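Local coordinates for extracellular solute-binding protein family 1 (Pseudothermotoga lettingae, PDB 5CI5), which probably serves as the sugar-capturing receptor of an ABC transporter, holding alpha-D-tagatopyranose in its binding cleft, at residues A[249-254]-A[270-275]. Numbering follows the deposited sequence.
Sequences DYRNMM and PLIEAA
R251 and I272 mark the point where helix 247-255 and helix 268-275 come together, their CA atoms 6.3 Å apart. The two short axes approach to 9.1 Å and run in broadly the same direction, 44° apart, with strand 261-264 in the connection between them. This is helix-to-helix packing within the periplasmic-binding-protein fold of the SBP_bac_1 family, near the sugar pocket: the side chain of L271 lies about 7 Å from the bound tagatose.

R251 is the most heavily covered residue, followed by I272. R251 CG packs on I272 CB at 3.9 Å, carried toward the other helix by an extended first torsion (chi1 -179°). A bend at chi3 (63°) then turns the guanidinium across L271. The leucine's CD1 sits over the centre of one face of that group, 3.7 Å above the plane. Lower down, L271 CB comes to 3.4 Å from R251 NE. The far end is charge-paired outside the contact, NH1 forming a salt bridge with D248, so this flat group has a fixed partner as well as an apolar cover. A leucine here would probably leave D248 without its charged mate and the water at NE without the N-H it accepts from.

Next to this, M254, a selenomethionine in this model, reaches I272 CD1 with its SE at 4.0 Å, where the two chains cross at a slant; M254 also touches A262 of strand 261-264, and I272 touches A255. At the exposed margin A275 CB meets N252 OD1. No direct hydrogen bond joins the helices; instead one water lies in the guanidinium plane, accepting from R251 NE at 2.8 Å, and also lies within hydrogen-bonding distance of N252 OD1 and, more weakly, L271 O.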
ATOM      1  N   ASP A 249      -0.452  -4.725  11.807  1.00  8.79           N
ATOM      2  CA  ASP A 249      -0.749  -5.149  13.168  1.00  8.26           C
ATOM      3  C   ASP A 249      -2.266  -5.271  13.371  1.00 10.95           C
ATOM      4  O   ASP A 249      -2.768  -6.265  13.919  1.00  9.55           O
ATOM      5  CB  ASP A 249      -0.159  -4.155  14.166  1.00  8.97           C
ATOM      6  CG  ASP A 249       1.314  -3.940  13.965  1.00 11.86           C
ATOM      7  OD1 ASP A 249       2.031  -4.952  13.854  1.00 14.18           O
ATOM      8  OD2 ASP A 249       1.755  -2.767  13.889  1.00 11.22           O
ATOM      9  N   TYR A 250      -3.001  -4.278  12.887  1.00  9.98           N
ATOM     10  CA  TYR A 250      -4.458  -4.279  13.060  1.00  9.15           C
ATOM     11  C   TYR A 250      -5.107  -5.440  12.307  1.00  7.02           C
ATOM     12  O   TYR A 250      -6.107  -5.986  12.783  1.00  8.21           O
ATOM     13  CB  TYR A 250      -5.051  -2.939  12.631  1.00  6.27           C
ATOM     14  CG  TYR A 250      -4.549  -1.771  13.463  1.00  8.79           C
ATOM     15  CD1 TYR A 250      -4.364  -1.902  14.835  1.00  8.27           C
ATOM     16  CD2 TYR A 250      -4.233  -0.537  12.877  1.00  7.64           C
ATOM     17  CE1 TYR A 250      -3.911  -0.842  15.593  1.00  9.63           C
ATOM     18  CE2 TYR A 250      -3.764   0.515  13.626  1.00  7.87           C
ATOM     19  CZ  TYR A 250      -3.605   0.361  14.991  1.00  8.18           C
ATOM     20  OH  TYR A 250      -3.168   1.387  15.777  1.00 10.60           O
ATOM     21  N   ARG A 251      -4.577  -5.809  11.140  1.00  9.24           N
ATOM     22  CA  ARG A 251      -5.108  -6.946  10.388  1.00  7.54           C
ATOM     23  C   ARG A 251      -4.912  -8.227  11.193  1.00  8.90           C
ATOM     24  O   ARG A 251      -5.799  -9.078  11.266  1.00  8.85           O
ATOM     25  CB  ARG A 251      -4.431  -7.075   9.015  1.00  8.15           C
ATOM     26  CG  ARG A 251      -4.948  -8.211   8.170  1.00  9.81           C
ATOM     27  CD  ARG A 251      -4.093  -8.438   6.923  1.00 10.29           C
ATOM     28  NE  ARG A 251      -2.726  -8.817   7.256  1.00 10.85           N
ATOM     29  CZ  ARG A 251      -1.651  -8.040   7.090  1.00 11.85           C
ATOM     30  NH1 ARG A 251      -1.732  -6.817   6.568  1.00 10.16           N
ATOM     31  NH2 ARG A 251      -0.462  -8.509   7.426  1.00 10.79           N
ATOM     32  N   ASN A 252      -3.740  -8.376  11.801  1.00 10.28           N
ATOM     33  CA  ASN A 252      -3.495  -9.554  12.607  1.00  9.70           C
ATOM     34  C   ASN A 252      -4.374  -9.581  13.860  1.00  8.25           C
ATOM     35  O   ASN A 252      -4.852 -10.632  14.266  1.00 11.08           O
ATOM     36  CB  ASN A 252      -2.005  -9.633  12.939  1.00 11.42           C
ATOM     37  CG  ASN A 252      -1.188 -10.113  11.746  1.00 13.14           C
ATOM     38  OD1 ASN A 252      -1.531 -11.115  11.141  1.00 17.05           O
ATOM     39  ND2 ASN A 252      -0.151  -9.368  11.374  1.00 21.16           N
HETATM   40  N   MSE A 253      -4.646  -8.417  14.431  1.00 10.29           N
HETATM   41  CA  MSE A 253      -5.536  -8.332  15.584  1.00  7.93           C
HETATM   42  C   MSE A 253      -6.963  -8.589  15.145  1.00  8.99           C
HETATM   43  O   MSE A 253      -7.760  -9.191  15.891  1.00 11.99           O
HETATM   44  CB  MSE A 253      -5.417  -6.974  16.259  1.00  8.91           C
HETATM   45  CG  MSE A 253      -4.044  -6.739  16.867  1.00  8.43           C
HETATM   46 SE   MSE A 253      -3.881  -4.953  17.576  0.78 17.71          SE
HETATM   47  CE  MSE A 253      -1.975  -4.943  17.942  1.00 26.84           C
HETATM   48  N   MSE A 254      -7.298  -8.159  13.934  1.00  9.53           N
HETATM   49  CA  MSE A 254      -8.631  -8.406  13.422  1.00  8.60           C
HETATM   50  C   MSE A 254      -8.870  -9.927  13.309  1.00 12.10           C
HETATM   51  O   MSE A 254      -9.965 -10.419  13.584  1.00 10.25           O
HETATM   52  CB  MSE A 254      -8.830  -7.712  12.072  1.00 10.24           C
HETATM   53  CG  MSE A 254     -10.227  -7.843  11.559  1.00  7.55           C
HETATM   54 SE   MSE A 254     -10.509  -6.871   9.888  0.70 11.89          SE
HETATM   55  CE  MSE A 254     -10.117  -5.066  10.527  1.00 12.08           C
ATOM     56  N   PRO A 270      -5.169 -12.739   1.526  1.00  9.00           N
ATOM     57  CA  PRO A 270      -4.439 -13.975   1.859  1.00 10.55           C
ATOM     58  C   PRO A 270      -3.777 -13.922   3.231  1.00 10.94           C
ATOM     59  O   PRO A 270      -3.638 -14.952   3.916  1.00 12.07           O
ATOM     60  CB  PRO A 270      -3.396 -14.086   0.735  1.00 11.33           C
ATOM     61  CG  PRO A 270      -3.264 -12.684   0.175  1.00 11.01           C
ATOM     62  CD  PRO A 270      -4.656 -12.113   0.294  1.00  9.33           C
ATOM     63  N   LEU A 271      -3.384 -12.723   3.645  1.00 11.35           N
ATOM     64  CA  LEU A 271      -2.662 -12.591   4.905  1.00 10.47           C
ATOM     65  C   LEU A 271      -3.583 -12.804   6.100  1.00 13.90           C
ATOM     66  O   LEU A 271      -3.200 -13.466   7.062  1.00 11.75           O
ATOM     67  CB  LEU A 271      -1.978 -11.225   4.983  1.00 12.03           C
ATOM     68  CG  LEU A 271      -0.950 -11.010   3.860  1.00 11.82           C
ATOM     69  CD1 LEU A 271      -0.408  -9.574   3.891  1.00 11.85           C
ATOM     70  CD2 LEU A 271       0.206 -11.992   3.927  1.00 15.96           C
ATOM     71  N   ILE A 272      -4.788 -12.264   6.060  1.00 11.57           N
ATOM     72  CA  ILE A 272      -5.674 -12.403   7.215  1.00  8.65           C
ATOM     73  C   ILE A 272      -6.133 -13.859   7.305  1.00 13.25           C
ATOM     74  O   ILE A 272      -6.274 -14.394   8.408  1.00 13.95           O
ATOM     75  CB  ILE A 272      -6.874 -11.417   7.159  1.00 10.19           C
ATOM     76  CG1 ILE A 272      -7.463 -11.244   8.571  1.00 11.05           C
ATOM     77  CG2 ILE A 272      -7.936 -11.818   6.112  1.00 10.77           C
ATOM     78  CD1 ILE A 272      -8.586 -10.221   8.681  1.00 12.01           C
ATOM     79  N   GLU A 273      -6.325 -14.500   6.152  1.00 12.99           N
ATOM     80  CA  GLU A 273      -6.805 -15.884   6.113  1.00 14.30           C
ATOM     81  C   GLU A 273      -5.708 -16.841   6.541  1.00 17.54           C
ATOM     82  O   GLU A 273      -5.989 -17.873   7.143  1.00 17.98           O
ATOM     83  CB  GLU A 273      -7.349 -16.236   4.714  1.00 14.54           C
ATOM     84  CG  GLU A 273      -8.693 -15.525   4.424  1.00 16.26           C
ATOM     85  CD  GLU A 273      -9.137 -15.564   2.968  1.00 29.41           C
ATOM     86  OE1 GLU A 273      -8.513 -16.276   2.148  1.00 39.95           O
ATOM     87  OE2 GLU A 273     -10.116 -14.864   2.632  1.00 22.72           O
ATOM     88  N   ALA A 274      -4.460 -16.492   6.258  1.00 12.65           N
ATOM     89  CA  ALA A 274      -3.335 -17.265   6.783  1.00 15.76           C
ATOM     90  C   ALA A 274      -3.244 -17.170   8.310  1.00 21.28           C
ATOM     91  O   ALA A 274      -2.961 -18.167   8.980  1.00 18.89           O
ATOM     92  CB  ALA A 274      -2.035 -16.807   6.149  1.00 18.60           C
ATOM     93  N   ALA A 275      -3.504 -15.984   8.861  1.00 18.24           N
ATOM     94  CA  ALA A 275      -3.442 -15.767  10.315  1.00 15.15           C
ATOM     95  C   ALA A 275      -4.546 -16.526  11.054  1.00 16.48           C
ATOM     96  O   ALA A 275      -4.348 -16.978  12.183  1.00 22.24           O
ATOM     97  CB  ALA A 275      -3.552 -14.272  10.626  1.00 14.78           C
TER
HETATM   98  O   HOH W   1      -2.923 -11.093   8.852  1.00 17.06           O